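Local structure of endoglucanase, family GH5 (Zobellia galactanivorans, 6GL2) at residues 8-13 / 99-104. The protein probably hydrolyses beta-glucan chains of hemicelluloses such as mixed-linked glucan, as a family 5 glycoside hydrolase. Numbering follows the deposited sequence.
Sequences NMREIA and EMYVII
The side chains of Arg10 and Tyr101 come from opposite directions and join through a single direct hydrogen bond, from Arg10 NH2 to Tyr101 OH at 2.9 Å. The N-H points almost straight at the oxygen (169°), and the hydroxyl sits in the guanidinium plane. Ring and guanidinium planes are 23° apart, and each group meets the other at its edge; Tyr101 CE2, the ring carbon next to the one that carries the hydroxyl, comes within 3.7 Å of Arg10 NH2. A long, flexible arginine suits this span: its chain bends at chi3 (-79°), which swings the flat head round to offer its NH2 corner to the phenol. A water 2.6 Å from Tyr101 OH also accepts a weak, long bond from Arg10 NH1 (3.5 Å). Within segment 8-13, Ile12 CD1 lies over one face of the Arg10 guanidinium, 3.7 Å above the plane and offset toward the rim. Arg10 NE is salt-bridged to Asp143, a second hold that helps fix the rotation of the head, while the Tyr101 ring stacks on Tyr144 and meets Phe17 edge-to-face. A leucine in place of Arg10 would probably leave Asp143 without its charged mate and Tyr101 OH without this donor. Tyrosine fits its place because the ring can be buried while the hydroxyl reaches polar partners. The contact ties the loop before helix 14-20 to the start of strand 101-105, the third strand of the TIM barrel.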
# COMPACT_ATOMS: atom_id res chain seq x y z
N ASN A 8 -19.98 7.18 8.42
CA ASN A 8 -19.99 6.50 9.79
C ASN A 8 -18.65 5.87 10.14
O ASN A 8 -17.95 5.27 9.29
CB ASN A 8 -21.21 5.50 10.08
CG ASN A 8 -20.79 3.99 10.29
N MET A 9 -18.28 6.10 11.39
CA MET A 9 -17.14 5.49 12.02
C MET A 9 -17.62 4.45 13.03
O MET A 9 -18.13 4.76 14.15
CB MET A 9 -16.25 6.49 12.72
CG MET A 9 -15.95 7.70 11.84
SD MET A 9 -14.96 7.27 10.39
CE MET A 9 -13.38 6.71 11.02
N ARG A 10 -17.41 3.22 12.72
CA ARG A 10 -17.60 2.15 13.71
C ARG A 10 -16.62 2.19 14.85
O ARG A 10 -15.54 2.72 14.76
CB ARG A 10 -17.51 0.81 13.05
CG ARG A 10 -18.50 0.51 11.94
CD ARG A 10 -18.13 -0.69 11.13
NE ARG A 10 -17.08 -0.37 10.14
CZ ARG A 10 -16.63 -1.23 9.25
NH1 ARG A 10 -17.05 -2.48 9.20
NH2 ARG A 10 -15.74 -0.76 8.33
N GLU A 11 -17.01 1.56 15.97
CA GLU A 11 -16.05 1.19 17.01
C GLU A 11 -15.66 -0.23 16.55
O GLU A 11 -16.48 -1.16 16.54
CB GLU A 11 -16.66 1.18 18.43
CG GLU A 11 -17.06 2.59 18.94
CD GLU A 11 -15.95 3.47 19.43
OE1 GLU A 11 -16.24 4.61 19.95
OE2 GLU A 11 -14.76 3.06 19.39
N ILE A 12 -14.46 -0.36 15.97
CA ILE A 12 -13.98 -1.57 15.40
C ILE A 12 -12.50 -1.71 15.55
O ILE A 12 -11.75 -0.81 15.22
CB ILE A 12 -14.41 -1.72 13.92
CG1 ILE A 12 -14.08 -3.12 13.36
CG2 ILE A 12 -13.88 -0.55 13.05
CD1 ILE A 12 -14.70 -3.42 12.02
N ALA A 13 -12.06 -2.85 16.08
CA ALA A 13 -10.66 -3.12 16.35
C ALA A 13 -9.97 -3.36 14.98
O ALA A 13 -10.54 -3.98 14.08
CB ALA A 13 -10.52 -4.39 17.23
N GLU A 99 -18.98 -0.30 -2.65
CA GLU A 99 -18.95 -0.92 -1.35
C GLU A 99 -17.55 -1.38 -0.92
O GLU A 99 -17.44 -2.25 -0.06
CB GLU A 99 -20.03 -2.03 -1.19
CG GLU A 99 -21.44 -1.50 -1.51
CD GLU A 99 -21.76 -0.31 -0.62
OE1 GLU A 99 -21.93 -0.53 0.59
OE2 GLU A 99 -21.81 0.83 -1.09
N MET A 100 -16.51 -0.88 -1.56
CA MET A 100 -15.13 -1.25 -1.25
C MET A 100 -14.52 -0.33 -0.20
O MET A 100 -14.93 0.80 -0.01
CB MET A 100 -14.28 -1.18 -2.52
CG MET A 100 -14.77 -2.08 -3.64
SD MET A 100 -13.85 -1.80 -5.17
CE MET A 100 -12.39 -2.80 -4.81
N TYR A 101 -13.49 -0.87 0.44
CA TYR A 101 -12.55 -0.09 1.20
C TYR A 101 -11.60 0.60 0.18
O TYR A 101 -11.35 -0.01 -0.87
CB TYR A 101 -11.70 -0.96 2.13
CG TYR A 101 -12.50 -1.51 3.32
CD1 TYR A 101 -13.23 -2.65 3.19
CD2 TYR A 101 -12.55 -0.82 4.46
CE1 TYR A 101 -14.06 -3.13 4.27
CE2 TYR A 101 -13.30 -1.29 5.60
CZ TYR A 101 -14.06 -2.38 5.42
OH TYR A 101 -14.85 -2.84 6.47
N VAL A 102 -11.05 1.72 0.59
CA VAL A 102 -10.12 2.45 -0.32
C VAL A 102 -9.00 2.89 0.59
O VAL A 102 -9.19 3.54 1.63
CB VAL A 102 -10.76 3.69 -0.98
CG1 VAL A 102 -9.68 4.50 -1.65
CG2 VAL A 102 -11.78 3.21 -1.98
N ILE A 103 -7.75 2.68 0.11
CA ILE A 103 -6.56 3.17 0.81
C ILE A 103 -5.96 4.28 -0.09
O ILE A 103 -5.61 4.02 -1.24
CB ILE A 103 -5.54 2.02 0.98
CG1 ILE A 103 -6.05 0.86 1.82
CG2 ILE A 103 -4.24 2.57 1.54
CD1 ILE A 103 -5.34 -0.46 1.49
N ILE A 104 -5.73 5.42 0.52
CA ILE A 104 -5.00 6.51 -0.22
C ILE A 104 -3.67 6.70 0.51
O ILE A 104 -3.64 6.75 1.75
CB ILE A 104 -5.80 7.83 -0.13
CG1 ILE A 104 -7.12 7.68 -0.96
CG2 ILE A 104 -4.95 8.99 -0.67
CD1 ILE A 104 -8.08 8.87 -0.73
O HOH W 1 -17.02 -4.17 6.15